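Local coordinates for protein putative ABC transporter (Thermobispora bispora, PDB 4PE6) that probably binds a small carbohydrate-like solute for an ABC transporter, holding a trihydroxybutanoic acid in the cleft between its two lobes, at residues Asn60-Asn65 with Val71-Ser76; Asn65-Gln70 with Thr93-Val98; Pro138-Ile143 with Pro176-Val181; Gly147-Val152 with Lys170-Tyr175. All coordinates share one frame; numbering follows the deposited sequence.

Interaction 1 (Asn60-Asn65 with Val71-Ser76)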
loop_
_atom_site.group_PDB
_atom_site.type_symbol
_atom_site.label_atom_id
_atom_site.label_comp_id
_atom_site.label_asym_id
_atom_site.label_seq_id
_atom_site.Cartn_x
_atom_site.Cartn_y
_atom_site.Cartn_z
ATOM N N ASN A 60 -3.300 -15.825 1.953
ATOM C CA ASN A 60 -4.038 -14.609 2.325
ATOM C C ASN A 60 -5.016 -14.901 3.447
ATOM O O ASN A 60 -5.789 -15.866 3.379
ATOM C CB ASN A 60 -4.849 -14.059 1.142
ATOM C CG ASN A 60 -3.981 -13.656 -0.039
ATOM O OD1 ASN A 60 -3.076 -12.816 0.075
ATOM N ND2 ASN A 60 -4.281 -14.241 -1.208
ATOM N N ALA A 61 -5.010 -14.053 4.472
ATOM C CA ALA A 61 -6.043 -14.115 5.507
ATOM C C ALA A 61 -7.345 -13.456 4.982
ATOM O O ALA A 61 -7.310 -12.340 4.497
ATOM C CB ALA A 61 -5.557 -13.428 6.776
ATOM N N PRO A 62 -8.494 -14.165 5.038
ATOM C CA PRO A 62 -9.727 -13.539 4.557
ATOM C C PRO A 62 -10.329 -12.576 5.578
ATOM O O PRO A 62 -9.881 -12.518 6.714
ATOM C CB PRO A 62 -10.665 -14.737 4.330
ATOM C CG PRO A 62 -10.189 -15.757 5.297
ATOM C CD PRO A 62 -8.699 -15.586 5.368
ATOM N N GLY A 63 -11.340 -11.827 5.178
ATOM C CA GLY A 63 -12.044 -10.972 6.127
ATOM C C GLY A 63 -11.408 -9.612 6.254
ATOM O O GLY A 63 -10.471 -9.297 5.538
ATOM N N ASN A 64 -11.913 -8.795 7.169
ATOM C CA ASN A 64 -11.523 -7.391 7.190
ATOM C C ASN A 64 -10.281 -7.130 8.030
ATOM O O ASN A 64 -10.341 -6.486 9.085
ATOM C CB ASN A 64 -12.710 -6.487 7.550
ATOM C CG ASN A 64 -13.377 -5.892 6.308
ATOM O OD1 ASN A 64 -13.031 -6.241 5.172
ATOM N ND2 ASN A 64 -14.325 -4.980 6.519
ATOM N N ASN A 65 -9.155 -7.646 7.525
ATOM C CA ASN A 65 -7.824 -7.447 8.112
ATOM C C ASN A 65 -7.754 -8.116 9.498
ATOM O O ASN A 65 -7.536 -7.427 10.509
ATOM C CB ASN A 65 -7.503 -5.935 8.177
ATOM C CG ASN A 65 -6.021 -5.638 8.396
ATOM O OD1 ASN A 65 -5.149 -6.228 7.774
ATOM N ND2 ASN A 65 -5.742 -4.669 9.258
ATOM N N VAL A 71 -2.375 -15.443 12.056
ATOM C CA VAL A 71 -1.459 -16.104 12.980
ATOM C C VAL A 71 -1.553 -17.616 12.795
ATOM O O VAL A 71 -0.532 -18.295 12.697
ATOM C CB VAL A 71 -1.745 -15.706 14.444
ATOM C CG1 VAL A 71 -0.949 -16.583 15.395
ATOM C CG2 VAL A 71 -1.413 -14.229 14.653
ATOM N N ALA A 72 -2.773 -18.141 12.728
ATOM C CA ALA A 72 -2.973 -19.569 12.445
ATOM C C ALA A 72 -2.345 -19.963 11.114
ATOM O O ALA A 72 -1.679 -20.983 11.019
ATOM C CB ALA A 72 -4.459 -19.929 12.439
ATOM N N GLN A 73 -2.555 -19.153 10.086
ATOM C CA GLN A 73 -1.980 -19.460 8.783
ATOM C C GLN A 73 -0.448 -19.499 8.800
ATOM O O GLN A 73 0.168 -20.337 8.137
ATOM C CB GLN A 73 -2.482 -18.472 7.746
ATOM C CG GLN A 73 -3.946 -18.648 7.403
ATOM C CD GLN A 73 -4.455 -17.546 6.486
ATOM O OE1 GLN A 73 -3.940 -16.417 6.489
ATOM N NE2 GLN A 73 -5.466 -17.868 5.689
ATOM N N ILE A 74 0.166 -18.593 9.544
ATOM C CA ILE A 74 1.612 -18.591 9.631
ATOM C C ILE A 74 2.117 -19.886 10.292
ATOM O O ILE A 74 3.068 -20.492 9.812
ATOM C CB ILE A 74 2.123 -17.312 10.325
ATOM C CG1 ILE A 74 1.828 -16.102 9.429
ATOM C CG2 ILE A 74 3.605 -17.433 10.652
ATOM C CD1 ILE A 74 2.204 -14.749 10.011
ATOM N N LYS A 75 1.444 -20.352 11.343
ATOM C CA LYS A 75 1.815 -21.627 11.947
ATOM C C LYS A 75 1.698 -22.787 10.952
ATOM O O LYS A 75 2.568 -23.651 10.914
ATOM C CB LYS A 75 1.007 -21.889 13.209
ATOM C CG LYS A 75 1.276 -20.854 14.284
ATOM C CD LYS A 75 0.264 -20.922 15.405
ATOM C CE LYS A 75 0.619 -19.919 16.495
ATOM N NZ LYS A 75 -0.419 -19.913 17.539
ATOM N N SER A 76 0.657 -22.807 10.120
ATOM C CA SER A 76 0.557 -23.858 9.092
ATOM C C SER A 76 1.693 -23.735 8.063
ATOM O O SER A 76 2.223 -24.750 7.578
ATOM C CB SER A 76 -0.821 -23.876 8.415
ATOM O OG SER A 76 -1.804 -24.399 9.306
#

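Interaction 2 (Asn65-Gln70 with Thr93-Val98)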
loop_
_atom_site.group_PDB
_atom_site.type_symbol
_atom_site.label_atom_id
_atom_site.label_comp_id
_atom_site.label_asym_id
_atom_site.label_seq_id
_atom_site.Cartn_x
_atom_site.Cartn_y
_atom_site.Cartn_z
ATOM N N ASN A 65 -9.155 -7.646 7.525
ATOM C CA ASN A 65 -7.824 -7.447 8.112
ATOM C C ASN A 65 -7.754 -8.116 9.498
ATOM O O ASN A 65 -7.536 -7.427 10.509
ATOM C CB ASN A 65 -7.503 -5.935 8.177
ATOM C CG ASN A 65 -6.021 -5.638 8.396
ATOM O OD1 ASN A 65 -5.149 -6.228 7.774
ATOM N ND2 ASN A 65 -5.742 -4.669 9.258
ATOM N N SER A 66 -7.958 -9.445 9.528
ATOM C CA SER A 66 -8.058 -10.206 10.792
ATOM C C SER A 66 -6.779 -10.968 11.178
ATOM O O SER A 66 -6.378 -11.958 10.550
ATOM C CB SER A 66 -9.250 -11.171 10.793
ATOM O OG SER A 66 -9.067 -12.199 11.780
ATOM N N ALA A 67 -6.180 -10.513 12.266
ATOM C CA ALA A 67 -4.923 -11.045 12.745
ATOM C C ALA A 67 -5.008 -12.492 13.226
ATOM O O ALA A 67 -4.076 -13.265 13.032
ATOM C CB ALA A 67 -4.401 -10.157 13.857
ATOM N N THR A 68 -6.118 -12.870 13.854
ATOM C CA THR A 68 -6.186 -14.185 14.480
ATOM C C THR A 68 -6.029 -15.304 13.449
ATOM O O THR A 68 -5.306 -16.270 13.686
ATOM C CB THR A 68 -7.488 -14.354 15.287
ATOM O OG1 THR A 68 -7.557 -13.307 16.258
ATOM C CG2 THR A 68 -7.531 -15.714 15.996
ATOM N N GLU A 69 -6.672 -15.175 12.292
ATOM C CA GLU A 69 -6.532 -16.234 11.287
ATOM C C GLU A 69 -5.155 -16.176 10.615
ATOM O O GLU A 69 -4.584 -17.207 10.308
ATOM C CB GLU A 69 -7.667 -16.227 10.255
ATOM C CG GLU A 69 -7.638 -17.411 9.260
ATOM C CD GLU A 69 -7.514 -18.799 9.902
ATOM O OE1 GLU A 69 -8.211 -19.101 10.912
ATOM O OE2 GLU A 69 -6.731 -19.617 9.371
ATOM N N GLN A 70 -4.607 -14.984 10.420
ATOM C CA GLN A 70 -3.253 -14.869 9.859
ATOM C C GLN A 70 -2.229 -15.592 10.745
ATOM O O GLN A 70 -1.333 -16.286 10.258
ATOM C CB GLN A 70 -2.832 -13.407 9.697
ATOM C CG GLN A 70 -1.472 -13.249 9.039
ATOM C CD GLN A 70 -1.095 -11.833 8.673
ATOM O OE1 GLN A 70 -1.561 -10.879 9.282
ATOM N NE2 GLN A 70 -0.199 -11.693 7.678
ATOM N N THR A 93 0.545 -5.652 16.524
ATOM C CA THR A 93 0.977 -6.369 17.745
ATOM C C THR A 93 0.697 -7.883 17.757
ATOM O O THR A 93 1.456 -8.660 18.327
ATOM C CB THR A 93 0.304 -5.732 18.986
ATOM O OG1 THR A 93 -1.117 -5.731 18.816
ATOM C CG2 THR A 93 0.736 -4.292 19.151
ATOM N N ALA A 94 -0.385 -8.321 17.142
ATOM C CA ALA A 94 -0.848 -9.703 17.312
ATOM C C ALA A 94 0.083 -10.788 16.730
ATOM O O ALA A 94 -0.007 -11.955 17.131
ATOM C CB ALA A 94 -2.259 -9.853 16.737
ATOM N N LEU A 95 0.970 -10.423 15.800
ATOM C CA LEU A 95 1.850 -11.397 15.144
ATOM C C LEU A 95 3.221 -11.566 15.813
ATOM O O LEU A 95 4.013 -12.428 15.415
ATOM C CB LEU A 95 2.069 -11.025 13.674
ATOM C CG LEU A 95 0.992 -11.494 12.702
ATOM C CD1 LEU A 95 -0.284 -10.678 12.868
ATOM C CD2 LEU A 95 1.538 -11.364 11.282
ATOM N N GLN A 96 3.502 -10.754 16.822
ATOM C CA GLN A 96 4.831 -10.740 17.420
ATOM C C GLN A 96 5.267 -12.136 17.906
ATOM O O GLN A 96 6.375 -12.560 17.609
ATOM C CB GLN A 96 4.935 -9.697 18.541
ATOM C CG GLN A 96 5.645 -8.401 18.170
ATOM C CD GLN A 96 4.863 -7.519 17.205
ATOM O OE1 GLN A 96 4.352 -7.983 16.199
ATOM N NE2 GLN A 96 4.804 -6.239 17.490
ATOM N N PRO A 97 4.396 -12.851 18.642
ATOM C CA PRO A 97 4.829 -14.174 19.121
ATOM C C PRO A 97 5.130 -15.155 17.980
ATOM O O PRO A 97 6.136 -15.843 18.018
ATOM C CB PRO A 97 3.647 -14.637 19.980
ATOM C CG PRO A 97 3.055 -13.352 20.495
ATOM C CD PRO A 97 3.180 -12.395 19.337
ATOM N N VAL A 98 4.293 -15.202 16.951
ATOM C CA VAL A 98 4.534 -16.170 15.890
ATOM C C VAL A 98 5.728 -15.758 15.049
ATOM O O VAL A 98 6.419 -16.617 14.508
ATOM C CB VAL A 98 3.289 -16.457 15.022
ATOM C CG1 VAL A 98 3.002 -15.327 14.048
ATOM C CG2 VAL A 98 3.466 -17.775 14.277
#

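Interaction 3 (Pro138-Ile143 with Pro176-Val181)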
loop_
_atom_site.group_PDB
_atom_site.type_symbol
_atom_site.label_atom_id
_atom_site.label_comp_id
_atom_site.label_asym_id
_atom_site.label_seq_id
_atom_site.Cartn_x
_atom_site.Cartn_y
_atom_site.Cartn_z
ATOM N N PRO A 138 -2.243 18.758 -0.492
ATOM C CA PRO A 138 -2.608 19.377 -1.771
ATOM C C PRO A 138 -4.118 19.418 -2.017
ATOM O O PRO A 138 -4.620 20.323 -2.719
ATOM C CB PRO A 138 -1.919 18.483 -2.827
ATOM C CG PRO A 138 -0.977 17.600 -2.090
ATOM C CD PRO A 138 -1.464 17.522 -0.670
ATOM N N VAL A 139 -4.835 18.455 -1.447
ATOM C CA VAL A 139 -6.283 18.412 -1.594
ATOM C C VAL A 139 -6.936 19.574 -0.845
ATOM O O VAL A 139 -7.805 20.271 -1.382
ATOM C CB VAL A 139 -6.841 17.041 -1.153
ATOM C CG1 VAL A 139 -8.346 17.071 -1.014
ATOM C CG2 VAL A 139 -6.428 15.966 -2.156
ATOM N N LEU A 140 -6.480 19.819 0.374
ATOM C CA LEU A 140 -7.000 20.934 1.143
ATOM C C LEU A 140 -6.617 22.279 0.510
ATOM O O LEU A 140 -7.429 23.216 0.503
ATOM C CB LEU A 140 -6.520 20.851 2.582
ATOM C CG LEU A 140 -7.090 19.617 3.308
ATOM C CD1 LEU A 140 -6.367 19.348 4.608
ATOM C CD2 LEU A 140 -8.584 19.763 3.554
ATOM N N GLU A 141 -5.395 22.375 -0.015
ATOM C CA GLU A 141 -5.001 23.575 -0.744
ATOM C C GLU A 141 -5.908 23.803 -1.947
ATOM O O GLU A 141 -6.303 24.933 -2.202
ATOM C CB GLU A 141 -3.542 23.526 -1.209
ATOM C CG GLU A 141 -2.525 23.670 -0.094
ATOM C CD GLU A 141 -2.423 25.084 0.455
ATOM O OE1 GLU A 141 -2.233 26.046 -0.328
ATOM O OE2 GLU A 141 -2.498 25.219 1.692
ATOM N N SER A 142 -6.243 22.739 -2.669
ATOM C CA SER A 142 -7.072 22.859 -3.880
ATOM C C SER A 142 -8.488 23.363 -3.604
ATOM O O SER A 142 -9.159 23.833 -4.520
ATOM C CB SER A 142 -7.138 21.537 -4.644
ATOM O OG SER A 142 -8.155 20.700 -4.103
ATOM N N ILE A 143 -8.957 23.284 -2.358
ATOM C CA ILE A 143 -10.280 23.828 -2.018
ATOM C C ILE A 143 -10.134 25.134 -1.222
ATOM O O ILE A 143 -11.050 25.578 -0.515
ATOM C CB ILE A 143 -11.172 22.775 -1.304
ATOM C CG1 ILE A 143 -10.587 22.352 0.048
ATOM C CG2 ILE A 143 -11.325 21.548 -2.191
ATOM C CD1 ILE A 143 -11.513 21.530 0.923
ATOM N N PRO A 176 -8.360 25.168 10.040
ATOM C CA PRO A 176 -9.528 25.396 10.906
ATOM C C PRO A 176 -10.841 25.616 10.156
ATOM O O PRO A 176 -11.892 25.292 10.674
ATOM C CB PRO A 176 -9.167 26.693 11.653
ATOM C CG PRO A 176 -7.690 26.756 11.623
ATOM C CD PRO A 176 -7.281 26.137 10.320
ATOM N N GLN A 177 -10.789 26.178 8.956
ATOM C CA GLN A 177 -12.002 26.454 8.201
ATOM C C GLN A 177 -12.478 25.240 7.399
ATOM O O GLN A 177 -13.478 25.319 6.703
ATOM C CB GLN A 177 -11.796 27.644 7.256
ATOM C CG GLN A 177 -11.302 28.910 7.943
ATOM C CD GLN A 177 -12.179 29.301 9.108
ATOM O OE1 GLN A 177 -11.697 29.504 10.227
ATOM N NE2 GLN A 177 -13.482 29.403 8.858
ATOM N N VAL A 178 -11.751 24.132 7.471
ATOM C CA VAL A 178 -12.226 22.887 6.879
ATOM C C VAL A 178 -12.956 22.076 7.943
ATOM O O VAL A 178 -12.467 21.941 9.058
ATOM C CB VAL A 178 -11.065 22.094 6.247
ATOM C CG1 VAL A 178 -11.509 20.705 5.806
ATOM C CG2 VAL A 178 -10.531 22.876 5.057
ATOM N N LYS A 179 -14.133 21.563 7.583
ATOM C CA LYS A 179 -14.981 20.790 8.470
ATOM C C LYS A 179 -15.078 19.363 7.927
ATOM O O LYS A 179 -15.353 19.159 6.730
ATOM C CB LYS A 179 -16.395 21.383 8.532
ATOM C CG LYS A 179 -16.479 22.833 9.017
ATOM C CD LYS A 179 -15.933 22.965 10.435
ATOM C CE LYS A 179 -16.243 24.318 11.073
ATOM N NZ LYS A 179 -15.225 25.358 10.736
ATOM N N THR A 180 -14.838 18.388 8.803
ATOM C CA THR A 180 -15.012 16.997 8.445
ATOM C C THR A 180 -16.482 16.680 8.678
ATOM O O THR A 180 -16.942 16.710 9.814
ATOM C CB THR A 180 -14.100 16.044 9.256
ATOM O OG1 THR A 180 -12.726 16.280 8.940
ATOM C CG2 THR A 180 -14.403 14.610 8.919
ATOM N N VAL A 181 -17.221 16.407 7.613
ATOM C CA VAL A 181 -18.657 16.179 7.729
ATOM C C VAL A 181 -19.005 14.707 7.876
ATOM O O VAL A 181 -20.144 14.380 8.234
ATOM C CB VAL A 181 -19.475 16.814 6.573
ATOM C CG1 VAL A 181 -19.413 18.341 6.654
ATOM C CG2 VAL A 181 -19.022 16.301 5.211
#

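Interaction 4 (Gly147-Val152 with Lys170-Tyr175)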
loop_
_atom_site.group_PDB
_atom_site.type_symbol
_atom_site.label_atom_id
_atom_site.label_comp_id
_atom_site.label_asym_id
_atom_site.label_seq_id
_atom_site.Cartn_x
_atom_site.Cartn_y
_atom_site.Cartn_z
ATOM N N GLY A 147 -14.154 24.584 3.492
ATOM C CA GLY A 147 -15.208 23.770 2.935
ATOM C C GLY A 147 -15.417 22.512 3.736
ATOM O O GLY A 147 -14.958 22.395 4.884
ATOM N N ASN A 148 -16.134 21.569 3.124
ATOM C CA ASN A 148 -16.514 20.347 3.786
ATOM C C ASN A 148 -15.779 19.164 3.172
ATOM O O ASN A 148 -15.662 19.045 1.949
ATOM C CB ASN A 148 -18.024 20.132 3.673
ATOM C CG ASN A 148 -18.826 21.204 4.382
ATOM O OD1 ASN A 148 -18.444 21.680 5.466
ATOM N ND2 ASN A 148 -19.972 21.566 3.802
ATOM N N VAL A 149 -15.264 18.297 4.028
ATOM C CA VAL A 149 -14.574 17.104 3.567
ATOM C C VAL A 149 -15.063 15.822 4.214
ATOM O O VAL A 149 -15.568 15.822 5.365
ATOM C CB VAL A 149 -13.052 17.196 3.775
ATOM C CG1 VAL A 149 -12.485 18.370 3.010
ATOM C CG2 VAL A 149 -12.719 17.283 5.253
ATOM N N ILE A 150 -14.885 14.720 3.477
ATOM C CA ILE A 150 -15.106 13.392 4.024
ATOM C C ILE A 150 -13.745 12.701 4.129
ATOM O O ILE A 150 -12.943 12.773 3.205
ATOM C CB ILE A 150 -16.057 12.567 3.141
ATOM C CG1 ILE A 150 -17.463 13.157 3.195
ATOM C CG2 ILE A 150 -16.054 11.094 3.545
ATOM C CD1 ILE A 150 -18.463 12.455 2.302
ATOM N N VAL A 151 -13.486 12.063 5.264
ATOM C CA VAL A 151 -12.306 11.224 5.421
ATOM C C VAL A 151 -12.732 9.773 5.260
ATOM O O VAL A 151 -13.616 9.295 5.978
ATOM C CB VAL A 151 -11.648 11.413 6.808
ATOM C CG1 VAL A 151 -10.390 10.549 6.957
ATOM C CG2 VAL A 151 -11.312 12.877 7.041
ATOM N N VAL A 152 -12.059 9.068 4.355
ATOM C CA VAL A 152 -12.265 7.653 4.150
ATOM C C VAL A 152 -11.007 6.934 4.574
ATOM O O VAL A 152 -9.968 7.057 3.937
ATOM C CB VAL A 152 -12.544 7.314 2.674
ATOM C CG1 VAL A 152 -12.762 5.825 2.532
ATOM C CG2 VAL A 152 -13.724 8.117 2.114
ATOM N N LYS A 170 -3.789 15.441 11.843
ATOM C CA LYS A 170 -2.827 16.517 12.087
ATOM C C LYS A 170 -2.868 17.600 11.011
ATOM O O LYS A 170 -2.898 18.788 11.313
ATOM C CB LYS A 170 -1.429 15.947 12.176
ATOM C CG LYS A 170 -0.421 16.955 12.665
ATOM C CD LYS A 170 0.985 16.386 12.623
ATOM C CE LYS A 170 2.004 17.432 13.070
ATOM N NZ LYS A 170 3.192 17.431 12.165
ATOM N N ILE A 171 -2.860 17.187 9.755
ATOM C CA ILE A 171 -2.943 18.113 8.648
ATOM C C ILE A 171 -4.280 18.856 8.679
ATOM O O ILE A 171 -4.319 20.075 8.498
ATOM C CB ILE A 171 -2.700 17.400 7.308
ATOM C CG1 ILE A 171 -1.253 16.912 7.252
ATOM C CG2 ILE A 171 -3.028 18.306 6.121
ATOM C CD1 ILE A 171 -0.977 15.952 6.105
ATOM N N LEU A 172 -5.376 18.150 8.927
ATOM C CA LEU A 172 -6.675 18.803 8.995
ATOM C C LEU A 172 -6.697 19.895 10.062
ATOM O O LEU A 172 -7.305 20.936 9.861
ATOM C CB LEU A 172 -7.790 17.805 9.289
ATOM C CG LEU A 172 -8.249 17.007 8.076
ATOM C CD1 LEU A 172 -9.081 15.832 8.549
ATOM C CD2 LEU A 172 -9.040 17.891 7.138
ATOM N N ALA A 173 -6.020 19.658 11.177
ATOM C CA ALA A 173 -5.980 20.622 12.280
ATOM C C ALA A 173 -5.318 21.948 11.878
ATOM O O ALA A 173 -5.560 22.982 12.511
ATOM C CB ALA A 173 -5.267 20.006 13.473
ATOM N N GLU A 174 -4.483 21.913 10.844
ATOM C CA GLU A 174 -3.848 23.115 10.312
ATOM C C GLU A 174 -4.767 23.931 9.403
ATOM O O GLU A 174 -4.403 25.030 8.993
ATOM C CB GLU A 174 -2.582 22.747 9.546
ATOM C CG GLU A 174 -1.535 22.086 10.421
ATOM C CD GLU A 174 -0.368 21.539 9.636
ATOM O OE1 GLU A 174 -0.339 21.691 8.386
ATOM O OE2 GLU A 174 0.519 20.961 10.289
ATOM N N TYR A 175 -5.942 23.387 9.079
ATOM C CA TYR A 175 -6.958 24.096 8.303
ATOM C C TYR A 175 -8.280 24.204 9.102
ATOM O O TYR A 175 -9.225 23.441 8.874
ATOM C CB TYR A 175 -7.180 23.390 6.948
ATOM C CG TYR A 175 -5.971 23.360 6.027
ATOM C CD1 TYR A 175 -4.942 22.434 6.212
ATOM C CD2 TYR A 175 -5.857 24.250 4.964
ATOM C CE1 TYR A 175 -3.843 22.408 5.380
ATOM C CE2 TYR A 175 -4.762 24.225 4.117
ATOM C CZ TYR A 175 -3.757 23.302 4.321
ATOM O OH TYR A 175 -2.662 23.283 3.482
#

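Interaction 1 (Asn60-Asn65 with Val71-Ser76)
The backbone O of Asn60 takes a hydrogen bond from Gln73 NE2 at 3.1 Å. The bond is fairly straight at the hydrogen, with an angle of 155°. It does not use a lone-pair direction, because the donor stands 52° above the carbonyl plane. Gln73 CG lies anti to its own carbonyl carbon (chi1 -70°), and the chain is extended beyond it. This carries the amide off helix 67-78 to the backbone of the loop. The other branch of the amide, OE1, rests against Ala61, 3.3 Å from Ala61 CA and 3.4 Å from Ala61 CB. It also comes near Ala61 N, but the angle is too poor for a hydrogen bond. Pro62 adds a looser contact on the nitrogen side, where its CD lies 4.0 Å from Gln73 NE2. A leucine in place of Gln73 would probably leave Asn60 O without this donor and hold the start of the loop less firmly to the helix. CB of Asn60 points away from helix 67-78, and OD1 bonds Asn25 ND2. Ala61 also has a backbone hydrogen bond with Asn25. The edge strand 55-60 is thus tied to strand 20-25 where the chain leaves the sheet. A strand, a connecting loop and a helix that folds back beside the strand make the first half of a beta-alpha-beta unit, as in the lobes of periplasmic binding proteins.

Interaction 2 (Asn65-Gln70 with Thr93-Val98)
The side chains of Gln70 and Leu95 cross at about a right angle. The methyl CD2 of Leu95 lies over the amide of Gln70, 3.7 Å from Gln70 CD and equally far from Gln70 OE1. Gln70 NE2 is slightly farther from Leu95 CD2, at 4.0 Å. The second methyl, Leu95 CD1, also approaches Gln70 OE1, at 3.8 Å. So a branched apolar tip packs on a flat polar group, and the polar bonds of that group go to other partners. Gln70 OE1 accepts from Ala90 N, while NE2 bonds Ser24 OG and Asn88 O. These three bonds fix the rotation of the buried amide. With CG opposite the backbone N (chi1 -176°) and the chain extended, the amide reaches past its own helix to the ends of the neighbouring strands. An alanine at Gln70 is likely to leave Ala90 N without its acceptor and to open a gap beside Leu95. The two segments lie around the N-terminal ends of neighbouring helices, 67-78 and 96-104, in the alternating strand-and-helix order of a periplasmic binding protein lobe. Ser66 occupies the N-cap position of the first helix. A type I beta turn from Thr93 to Gln96 leads into the second. Between them two alanines meet through their methyls, Ala67 CB lying 3.6 Å from Ala94 CB. Both CB atoms point into the contact. These short side chains let the backbones come close, and the CA atoms of Ala67 and Ala94 are 6.3 Å apart. Leu95 CD1 reaches Ala67 CB more loosely, at 4.3 Å.

Interaction 3 (Pro138-Ile143 with Pro176-Val181)
Leu140 lays its CD2 methyl against both branches of Val178. Leu140 CD2 is 3.8 Å from Val178 CG1 and 4.0 Å from Val178 CG2, so one methyl faces the fork of the valine almost evenly. The two side chains meet at a slant. Val178 has CG1 opposite its backbone N (chi1 172°) and CG2 beside that N, which presents both methyls to the helix. Ile143 adds a looser touch, with its CD1 4.5 Å from Val178 CG2. Val178 therefore receives two side chains, one from the last turn of helix 128-142 and one from just beyond it. Ile143 N bonds Leu140 O at 3.2 Å, as the chain leaves the helix. The contact is wholly apolar. It is also small, with 97 Å² buried in all, and the CA atoms of Leu140 and Val178 stay 8.0 Å apart.

Strand 178-185 is the outermost strand on its side of the sheet and pairs with strand 147-153. Val178 also touches Val149 on that neighbour. Leu140 packs further on Ile171 and Leu172 of helix 159-173 and on Ile211 of strand 209-211. This is the packing of helices on a parallel sheet, with helix and strand alternating along the chain, of a periplasmic binding protein lobe. The end of helix 128-142 thus lies beside helix 159-173 and packs on the same face of the sheet, with Val178 at the margin.

Interaction 4 (Gly147-Val152 with Lys170-Tyr175)
Val149 and Val151 of strand 147-153 both face Leu172 of helix 159-173, inside the beta-alpha-beta unit that strand 178-185 completes. The strand starts at Gly147, which has a backbone hydrogen bond with Lys179. Its backbone angles (phi 121°, psi -165°) leave no room for a CB. Asn148 turns its side chain to the chain segment before strand 209-211, where its ND2 bonds Thr206 O. Val149 then points to the helix. Val149 CG2 sits between the backbone N and the carbonyl carbon (chi1 -60°) and meets Leu172 CD2 at 4.2 Å. Ile150 packs on Val207 and Val210 instead, as expected of a strand whose side chains alternate between the two faces of a sheet. Val151 comes back to the helix side. Each valine and the leucine run alongside each other in opposite senses. Leu172 thus spreads its fork over two residues of one strand face. It is the one helix residue of these segments that makes the contact, and it also touches Thr180 of strand 178-185. The nearer of its two methyls is CD1 of Leu172, which lies 4.0 Å from Val151 CG2.

The four contacts form two pairs, one in each lobe. Interactions 1 and 2 share Asn65 and helix 67-78, and their centres are 8 Å apart. They meet where Ile74 CG2 lies 3.6 Å from Val98 CG2. Interactions 3 and 4 are centred 5 Å apart and join through Lys179 O and Val149 N, 2.8 Å apart, and through Glu141 OE2 and Tyr175 OH at 2.6 Å. Interactions 1 and 3 are about 38 Å apart between centres. The ligand lies in the cleft. It is about 11 Å from the side chains of Asn60 and Gln70 and about 13 Å from the side chain of Val151. Asn65 touches Val155, a pocket residue.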